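Local coordinates for galactan 1,3-beta-galactosidase (Phanerochaete chrysosporium, PDB 7BYS), which probably hydrolyses beta-1,3-galactan from the chain end as a family 43 glycosidase, with an attached carbohydrate-binding module that holds calcium, at residues Asn158-Lys163 and Gly183-Ala188; Leu131-Arg136 and Tyr154-Asn159; Asn15-His20 and Ser49-Ser54. All blocks are in the same frame, centred on the assembly; numbering follows the deposited sequence. Where two conformers were deposited one is given.

How the interactions relate
All three interactions lie in the catalytic propeller. Interactions 1 and 2 are neighbours, with centres about 8 Å apart. They share Asn158 and Asn159, and both hold the turn between strands 150-156 and 161-167: interaction 2 ties it to the loop arriving from the preceding blade, interaction 1 to the loop leaving for the next. Both are partly buried and rely on backbone groups and waters; interaction 1 adds an asparagine amide and a phenylalanine on a leucine, interaction 2 an aspartate fixed by an arginine of its own loop. Interaction 3, about 29 Å from each between centres, joins the loop before the first blade to that blade's third strand. It is buried, a tyrosine giving face and hydroxyl.

Interaction 1 (Asn158-Lys163 and Gly183-Ala188); sequences NNQNFK and GATLEA
The backbone of Gly183-Leu186 curls past the carbonyl of Gln160, and Thr185 N donates to Gln160 O over 3.1 Å in a nearly straight bond (174°), coming from above the carbonyl plane. Next to it Thr185 CA directs its hydrogen at Asn159 O, 3.3 Å away. At the start of the loop Gly183 N is taken by Asn161 OD1 at 2.9 Å, while the ND2 of the same amide goes to Asp157. Gln160 and Asn161 together face Ser156, a classic beta bulge in the hairpin of strands 150-156 and 161-167. The loop from Gly183 then leads out of this propeller blade into the next. Gln160 lies alongside Thr185, its OE1 3.4 Å from CG2, and its NE2 turns back to Asn158 O. With CG anti to the backbone N (chi1 -175°), the Phe162 ring lies across Leu186, Phe162 CD1 meeting Leu186 CB at 3.9 Å. Two waters bridge the segments. One donates to Asn159 O and Leu186 O; the other donates to Asn159 OD1 and, at 2.8 Å, to Glu187 OE1. That carboxylate stands beside Asp137 and Gln242, both of which bind galactose in another structure of this protein.

Interaction 2 (Leu131-Arg136 and Tyr154-Asn159); sequences LGADSR and YASDNN
Leu131 sits at the edge of the contact, its CD1 4.5 Å from Tyr154 OH, which is itself bonded to Ser165; the leucine also touches the sugar of a neighbouring N-glycan. Ala133 presses its CB onto Ser156 OG at 3.6 Å. Asp134 works with both backbone and side chain. Its O accepts Ser156 OG at 2.7 Å, in the carbonyl plane and on a lone pair, and also faces the edge of the Tyr154 ring. Setting OG anti to the backbone N (chi1 -170°) points the serine at that oxygen, and Lys163 binds the same hydroxyl. The carboxylate divides its work: OD1 pairs with Lys129, whereas OD2 accepts Asn158 N at 2.9 Å on its anti side and Arg136 NH1 at 3.0 Å, in a salt bridge, from the opposite face. Two such donors are likely to stabilise the negative charge. This is the link between blades of the five-bladed propeller: Leu131-Arg136 carries the chain from strand 123-128, outermost in one blade, to strand 138-142, the first of the next, and its backbone, with the Asp134 carboxylate, holds that blade's hairpin turn. Ser135 lays OG against Tyr154 CB at 3.4 Å. Arg136 donates its backbone N to Ala155 O at 3.0 Å, and its extended chain runs across Asn159, with CD 3.5 Å from OD1 and the guanidinium and amide planes nearly perpendicular (83°). A water at the guanidinium edge accepts from NH1 and Asn159 N and donates to Asn159 OD1. NH2 reaches away to Tyr105 O.

Interaction 3 (Asn15-His20 and Ser49-Ser54); sequences NTIQAH and SCYTSS
Tyr51 offers one ring face to Ile17, whose CG2 stands 4.2 Å from the ring centroid and 19° off the normal, a CH-pi contact shifted toward the rim near CZ. Ala19 approaches the same ring obliquely, CB to CE1 at 3.9 Å. The hydroxyl does the polar work. Tyr51 OH accepts Gln18 N at 2.9 Å along an almost straight line (172°) and donates to a water at 2.6 Å; that water in turn donates to Thr16 O, giving the loop a second, indirect hold on the phenol. Ser49, two residues back on the same face of the strand, grips the other end of the Gln18 backbone: its OG donates to Gln18 O at 2.7 Å. A chi1 of 56° tucks OG over its own backbone, toward the loop. Both peptide groups of Gln18 are thereby engaged by the strand, while its side chain turns off to other partners, OE1 accepting from His20 NE2. If a phenylalanine replaced Tyr51, the Gln18 N-H would probably lose its mate and the bridging water its link to the strand. Beyond the contact, Ile17 O and Ala19 N both bond to the hydroxyl of Tyr270, which lies on strand 269-276 of the last blade. The loop 15-20 thus runs into strand 22-27 at the place where first and last blades meet, the closure of a five-bladed family 43 beta-propeller.

Interaction 1 (Asn158-Lys163 and Gly183-Ala188)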
loop_
_atom_site.group_PDB
_atom_site.type_symbol
_atom_site.label_atom_id
_atom_site.label_comp_id
_atom_site.label_asym_id
_atom_site.label_seq_id
_atom_site.Cartn_x
_atom_site.Cartn_y
_atom_site.Cartn_z
ATOM N N ASN A 158 11.947 -2.658 -21.168
ATOM C CA ASN A 158 12.370 -1.409 -20.527
ATOM C C ASN A 158 11.172 -0.647 -19.963
ATOM O O ASN A 158 11.077 0.573 -20.075
ATOM C CB ASN A 158 13.211 -0.539 -21.467
ATOM C CG ASN A 158 14.562 -1.154 -21.781
ATOM O OD1 ASN A 158 15.084 -1.967 -21.017
ATOM N ND2 ASN A 158 15.141 -0.763 -22.909
ATOM N N ASN A 159 10.238 -1.388 -19.367
ATOM C CA ASN A 159 9.008 -0.910 -18.738
ATOM C C ASN A 159 7.960 -0.407 -19.728
ATOM O O ASN A 159 6.880 0.003 -19.301
ATOM C CB ASN A 159 9.247 0.136 -17.635
ATOM C CG ASN A 159 9.799 -0.475 -16.351
ATOM O OD1 ASN A 159 9.735 -1.684 -16.139
ATOM N ND2 ASN A 159 10.319 0.371 -15.477
ATOM N N GLN A 160 8.221 -0.457 -21.034
ATOM C CA GLN A 160 7.307 0.167 -21.984
ATOM C C GLN A 160 6.084 -0.687 -22.302
ATOM O O GLN A 160 5.008 -0.134 -22.539
ATOM C CB GLN A 160 8.035 0.520 -23.282
ATOM C CG GLN A 160 9.218 1.448 -23.075
ATOM C CD GLN A 160 8.836 2.668 -22.262
ATOM O OE1 GLN A 160 8.087 3.533 -22.731
ATOM N NE2 GLN A 160 9.317 2.729 -21.024
ATOM N N ASN A 161 6.213 -2.010 -22.311
ATOM C CA ASN A 161 5.163 -2.901 -22.788
ATOM C C ASN A 161 4.748 -3.811 -21.644
ATOM O O ASN A 161 5.589 -4.521 -21.079
ATOM C CB ASN A 161 5.653 -3.751 -23.968
ATOM C CG ASN A 161 6.176 -2.905 -25.119
ATOM O OD1 ASN A 161 5.730 -1.780 -25.337
ATOM N ND2 ASN A 161 7.139 -3.446 -25.858
ATOM N N PHE A 162 3.462 -3.803 -21.324
ATOM C CA PHE A 162 2.944 -4.603 -20.224
ATOM C C PHE A 162 2.440 -5.942 -20.744
ATOM O O PHE A 162 1.641 -5.989 -21.688
ATOM C CB PHE A 162 1.797 -3.885 -19.510
ATOM C CG PHE A 162 1.321 -4.632 -18.315
ATOM C CD1 PHE A 162 2.067 -4.615 -17.147
ATOM C CD2 PHE A 162 0.173 -5.404 -18.370
ATOM C CE1 PHE A 162 1.651 -5.343 -16.038
ATOM C CE2 PHE A 162 -0.240 -6.139 -17.276
ATOM C CZ PHE A 162 0.498 -6.110 -16.117
ATOM N N LYS A 163 2.871 -7.024 -20.106
ATOM C CA LYS A 163 2.613 -8.363 -20.603
ATOM C C LYS A 163 1.906 -9.227 -19.568
ATOM O O LYS A 163 2.147 -9.114 -18.357
ATOM C CB LYS A 163 3.915 -9.040 -21.011
ATOM C CG LYS A 163 4.530 -8.405 -22.243
ATOM C CD LYS A 163 5.887 -8.986 -22.590
ATOM C CE LYS A 163 6.456 -8.271 -23.816
ATOM N NZ LYS A 163 7.913 -8.558 -23.971
ATOM N N GLY A 183 3.493 -0.004 -25.246
ATOM C CA GLY A 183 3.576 1.404 -24.917
ATOM C C GLY A 183 2.781 1.830 -23.706
ATOM O O GLY A 183 2.657 3.030 -23.462
ATOM N N ALA A 184 2.262 0.885 -22.920
ATOM C CA ALA A 184 1.363 1.196 -21.816
ATOM C C ALA A 184 2.068 1.741 -20.578
ATOM O O ALA A 184 1.409 2.381 -19.752
ATOM C CB ALA A 184 0.550 -0.045 -21.455
ATOM N N THR A 185 3.373 1.508 -20.435
ATOM C CA THR A 185 4.170 1.971 -19.288
ATOM C C THR A 185 3.483 1.683 -17.956
ATOM O O THR A 185 3.329 2.558 -17.099
ATOM C CB THR A 185 4.601 3.445 -19.397
ATOM O OG1 THR A 185 3.457 4.313 -19.321
ATOM C CG2 THR A 185 5.384 3.696 -20.693
ATOM N N LEU A 186 3.072 0.437 -17.786
ATOM C CA LEU A 186 2.375 0.014 -16.581
ATOM C C LEU A 186 3.308 -0.787 -15.692
ATOM O O LEU A 186 4.128 -1.575 -16.173
ATOM C CB LEU A 186 1.146 -0.836 -16.922
ATOM C CG LEU A 186 0.014 -0.131 -17.680
ATOM C CD1 LEU A 186 -1.007 -1.130 -18.163
ATOM C CD2 LEU A 186 -0.635 0.952 -16.825
ATOM N N GLU A 187 3.158 -0.606 -14.385
ATOM C CA GLU A 187 3.881 -1.447 -13.440
ATOM C C GLU A 187 2.988 -1.709 -12.230
ATOM O O GLU A 187 1.777 -1.463 -12.259
ATOM C CB GLU A 187 5.278 -0.893 -13.139
ATOM C CG GLU A 187 5.276 0.432 -12.415
ATOM C CD GLU A 187 6.692 0.933 -12.128
ATOM O OE1 GLU A 187 7.669 0.316 -12.606
ATOM O OE2 GLU A 187 6.832 1.948 -11.418
ATOM N N ALA A 188 3.583 -2.274 -11.176
ATOM C CA ALA A 188 2.869 -2.639 -9.953
ATOM C C ALA A 188 1.521 -3.319 -10.219
ATOM O O ALA A 188 0.475 -2.882 -9.701
ATOM C CB ALA A 188 2.700 -1.398 -9.072
HETATM O O HOH W 1 8.679 -2.132 -13.511
HETATM O O HOH W 2 4.684 -1.839 -18.859
#

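Interaction 2 (Leu131-Arg136 and Tyr154-Asn159)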
loop_
_atom_site.group_PDB
_atom_site.type_symbol
_atom_site.label_atom_id
_atom_site.label_comp_id
_atom_site.label_asym_id
_atom_site.label_seq_id
_atom_site.Cartn_x
_atom_site.Cartn_y
_atom_site.Cartn_z
ATOM N N LEU A 131 10.540 -15.682 -21.430
ATOM C CA LEU A 131 10.628 -15.721 -22.895
ATOM C C LEU A 131 11.785 -14.880 -23.427
ATOM O O LEU A 131 11.753 -14.417 -24.573
ATOM C CB LEU A 131 9.300 -15.357 -23.567
ATOM C CG LEU A 131 8.100 -16.144 -23.026
ATOM C CD1 LEU A 131 6.824 -15.594 -23.588
ATOM C CD2 LEU A 131 8.223 -17.637 -23.335
ATOM N N GLY A 132 12.805 -14.668 -22.600
ATOM C CA GLY A 132 13.968 -13.903 -22.984
ATOM C C GLY A 132 13.810 -12.398 -22.918
ATOM O O GLY A 132 14.756 -11.685 -23.267
ATOM N N ALA A 133 12.659 -11.892 -22.489
ATOM C CA ALA A 133 12.396 -10.459 -22.437
ATOM C C ALA A 133 12.479 -9.958 -21.001
ATOM O O ALA A 133 12.500 -10.736 -20.048
ATOM C CB ALA A 133 11.017 -10.143 -23.032
ATOM N N ASP A 134 12.546 -8.633 -20.867
ATOM C CA ASP A 134 12.620 -7.998 -19.560
ATOM C C ASP A 134 11.396 -8.331 -18.723
ATOM O O ASP A 134 10.269 -8.429 -19.221
ATOM C CB ASP A 134 12.606 -6.476 -19.711
ATOM C CG ASP A 134 13.898 -5.916 -20.254
ATOM O OD1 ASP A 134 14.864 -6.686 -20.476
ATOM O OD2 ASP A 134 13.937 -4.679 -20.458
ATOM N N SER A 135 11.628 -8.447 -17.423
ATOM C CA SER A 135 10.551 -8.440 -16.441
ATOM C C SER A 135 11.036 -7.639 -15.246
ATOM O O SER A 135 12.064 -7.976 -14.648
ATOM C CB SER A 135 10.191 -9.868 -16.028
ATOM O OG SER A 135 9.147 -9.883 -15.065
ATOM N N ARG A 136 10.302 -6.581 -14.897
ATOM C CA ARG A 136 10.631 -5.798 -13.713
ATOM C C ARG A 136 9.512 -5.947 -12.686
ATOM O O ARG A 136 9.361 -7.035 -12.128
ATOM C CB ARG A 136 11.021 -4.360 -14.078
ATOM C CG ARG A 136 12.402 -4.311 -14.709
ATOM C CD ARG A 136 12.830 -2.894 -15.061
ATOM N NE ARG A 136 14.188 -2.854 -15.601
ATOM C CZ ARG A 136 14.499 -3.085 -16.873
ATOM N NH1 ARG A 136 13.567 -3.401 -17.761
ATOM N NH2 ARG A 136 15.770 -3.025 -17.257
ATOM N N TYR A 154 3.559 -8.578 -15.950
ATOM C CA TYR A 154 4.889 -7.985 -15.834
ATOM C C TYR A 154 5.120 -6.793 -16.748
ATOM O O TYR A 154 4.689 -6.783 -17.902
ATOM C CB TYR A 154 6.012 -9.014 -16.031
ATOM C CG TYR A 154 6.005 -9.845 -17.303
ATOM C CD1 TYR A 154 4.969 -10.729 -17.594
ATOM C CD2 TYR A 154 7.092 -9.808 -18.172
ATOM C CE1 TYR A 154 5.005 -11.527 -18.728
ATOM C CE2 TYR A 154 7.131 -10.607 -19.313
ATOM C CZ TYR A 154 6.081 -11.460 -19.580
ATOM O OH TYR A 154 6.089 -12.274 -20.694
ATOM N N ALA A 155 5.874 -5.825 -16.226
ATOM C CA ALA A 155 6.397 -4.715 -17.010
ATOM C C ALA A 155 7.617 -5.202 -17.779
ATOM O O ALA A 155 8.594 -5.678 -17.185
ATOM C CB ALA A 155 6.776 -3.570 -16.074
ATOM N N SER A 156 7.563 -5.097 -19.098
ATOM C CA SER A 156 8.582 -5.670 -19.960
ATOM C C SER A 156 9.121 -4.585 -20.887
ATOM O O SER A 156 8.658 -3.437 -20.873
ATOM C CB SER A 156 7.997 -6.863 -20.734
ATOM O OG SER A 156 9.012 -7.583 -21.421
ATOM N N ASP A 157 10.139 -4.952 -21.671
ATOM C CA ASP A 157 10.728 -4.085 -22.697
ATOM C C ASP A 157 11.043 -2.688 -22.149
ATOM O O ASP A 157 10.483 -1.676 -22.574
ATOM C CB ASP A 157 9.866 -4.053 -23.965
ATOM C CG ASP A 157 9.575 -5.453 -24.513
ATOM O OD1 ASP A 157 10.480 -6.307 -24.475
ATOM O OD2 ASP A 157 8.438 -5.709 -24.953
ATOM N N ASN A 158 11.947 -2.658 -21.168
ATOM C CA ASN A 158 12.370 -1.409 -20.527
ATOM C C ASN A 158 11.172 -0.647 -19.963
ATOM O O ASN A 158 11.077 0.573 -20.075
ATOM C CB ASN A 158 13.211 -0.539 -21.467
ATOM C CG ASN A 158 14.562 -1.154 -21.781
ATOM O OD1 ASN A 158 15.084 -1.967 -21.017
ATOM N ND2 ASN A 158 15.141 -0.763 -22.909
ATOM N N ASN A 159 10.238 -1.388 -19.367
ATOM C CA ASN A 159 9.008 -0.910 -18.738
ATOM C C ASN A 159 7.960 -0.407 -19.728
ATOM O O ASN A 159 6.880 0.003 -19.301
ATOM C CB ASN A 159 9.247 0.136 -17.635
ATOM C CG ASN A 159 9.799 -0.475 -16.351
ATOM O OD1 ASN A 159 9.735 -1.684 -16.139
ATOM N ND2 ASN A 159 10.319 0.371 -15.477
HETATM O O HOH W 3 12.539 -6.894 -23.126
HETATM O O HOH W 4 10.656 -3.796 -17.649
#

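Interaction 3 (Asn15-His20 and Ser49-Ser54)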
loop_
_atom_site.group_PDB
_atom_site.type_symbol
_atom_site.label_atom_id
_atom_site.label_comp_id
_atom_site.label_asym_id
_atom_site.label_seq_id
_atom_site.Cartn_x
_atom_site.Cartn_y
_atom_site.Cartn_z
ATOM N N ASN A 15 6.431 -5.435 16.807
ATOM C CA ASN A 15 7.433 -4.937 15.882
ATOM C C ASN A 15 6.748 -4.473 14.606
ATOM O O ASN A 15 5.742 -5.041 14.176
ATOM C CB ASN A 15 8.425 -6.043 15.531
ATOM C CG ASN A 15 9.268 -6.455 16.714
ATOM O OD1 ASN A 15 9.774 -5.603 17.445
ATOM N ND2 ASN A 15 9.428 -7.764 16.909
ATOM N N THR A 16 7.291 -3.419 14.011
ATOM C CA THR A 16 6.740 -2.910 12.761
ATOM C C THR A 16 6.776 -3.988 11.678
ATOM O O THR A 16 7.788 -4.673 11.495
ATOM C CB THR A 16 7.523 -1.678 12.312
ATOM O OG1 THR A 16 7.653 -0.776 13.419
ATOM C CG2 THR A 16 6.794 -0.970 11.177
ATOM N N ILE A 17 5.647 -4.172 10.992
ATOM C CA ILE A 17 5.571 -5.167 9.926
ATOM C C ILE A 17 6.491 -4.752 8.789
ATOM O O ILE A 17 6.499 -3.582 8.376
ATOM C CB ILE A 17 4.119 -5.306 9.448
ATOM C CG1 ILE A 17 3.275 -5.944 10.555
ATOM C CG2 ILE A 17 4.046 -6.135 8.156
ATOM C CD1 ILE A 17 1.794 -5.938 10.282
ATOM N N GLN A 18 7.281 -5.707 8.289
ATOM C CA GLN A 18 8.232 -5.511 7.197
ATOM C C GLN A 18 7.853 -6.453 6.059
ATOM O O GLN A 18 8.445 -7.523 5.900
ATOM C CB GLN A 18 9.648 -5.766 7.679
ATOM C CG GLN A 18 10.135 -4.701 8.660
ATOM C CD GLN A 18 10.405 -3.380 7.984
ATOM O OE1 GLN A 18 10.440 -3.294 6.760
ATOM N NE2 GLN A 18 10.588 -2.333 8.782
ATOM N N ALA A 19 6.862 -6.050 5.271
ATOM C CA ALA A 19 6.341 -6.878 4.183
ATOM C C ALA A 19 5.876 -5.969 3.041
ATOM O O ALA A 19 4.714 -5.943 2.639
ATOM C CB ALA A 19 5.244 -7.805 4.702
ATOM N N HIS A 20 6.799 -5.165 2.523
ATOM C CA HIS A 20 6.496 -4.253 1.426
ATOM C C HIS A 20 6.393 -5.019 0.110
ATOM O O HIS A 20 6.958 -6.101 -0.045
ATOM C CB HIS A 20 7.577 -3.175 1.390
ATOM C CG HIS A 20 7.901 -2.629 2.751
ATOM N ND1 HIS A 20 7.193 -1.594 3.322
ATOM C CD2 HIS A 20 8.827 -3.004 3.669
ATOM C CE1 HIS A 20 7.675 -1.341 4.526
ATOM N NE2 HIS A 20 8.675 -2.175 4.760
ATOM N N SER A 49 9.764 -11.819 4.082
ATOM C CA SER A 49 9.107 -12.129 5.334
ATOM C C SER A 49 7.858 -12.974 5.111
ATOM O O SER A 49 7.356 -13.114 3.987
ATOM C CB SER A 49 8.717 -10.837 6.042
ATOM O OG SER A 49 7.908 -10.052 5.171
ATOM N N CYS A 50 7.357 -13.544 6.205
ATOM C CA CYS A 50 6.151 -14.354 6.177
ATOM C C CYS A 50 5.385 -14.109 7.462
ATOM O O CYS A 50 5.877 -14.450 8.546
ATOM C CB CYS A 50 6.507 -15.844 6.066
ATOM S SG CYS A 50 5.083 -16.887 5.538
ATOM N N TYR A 51 4.186 -13.542 7.339
ATOM C CA TYR A 51 3.300 -13.289 8.466
ATOM C C TYR A 51 1.995 -14.033 8.243
ATOM O O TYR A 51 1.515 -14.129 7.113
ATOM C CB TYR A 51 2.966 -11.796 8.587
ATOM C CG TYR A 51 4.135 -10.883 8.851
ATOM C CD1 TYR A 51 4.976 -10.497 7.827
ATOM C CD2 TYR A 51 4.377 -10.388 10.132
ATOM C CE1 TYR A 51 6.047 -9.659 8.061
ATOM C CE2 TYR A 51 5.447 -9.539 10.381
ATOM C CZ TYR A 51 6.279 -9.177 9.345
ATOM O OH TYR A 51 7.354 -8.333 9.535
ATOM N N THR A 52 1.403 -14.530 9.323
ATOM C CA THR A 52 0.151 -15.263 9.227
ATOM C C THR A 52 -0.957 -14.569 10.013
ATOM O O THR A 52 -0.705 -13.874 11.004
ATOM C CB THR A 52 0.308 -16.703 9.717
ATOM O OG1 THR A 52 0.578 -16.689 11.119
ATOM C CG2 THR A 52 1.443 -17.412 8.992
ATOM N N SER A 53 -2.199 -14.761 9.564
ATOM C CA SER A 53 -3.347 -14.210 10.270
ATOM C C SER A 53 -4.594 -14.961 9.838
ATOM O O SER A 53 -4.655 -15.500 8.733
ATOM C CB SER A 53 -3.511 -12.727 9.913
ATOM O OG SER A 53 -4.694 -12.168 10.450
ATOM N N SER A 54 -5.592 -14.980 10.716
ATOM C CA SER A 54 -6.914 -15.464 10.351
ATOM C C SER A 54 -7.906 -14.344 10.076
ATOM O O SER A 54 -9.003 -14.622 9.572
ATOM C CB SER A 54 -7.462 -16.366 11.454
ATOM O OG SER A 54 -7.733 -15.599 12.613
HETATM O O HOH W 5 7.753 -7.464 11.979
#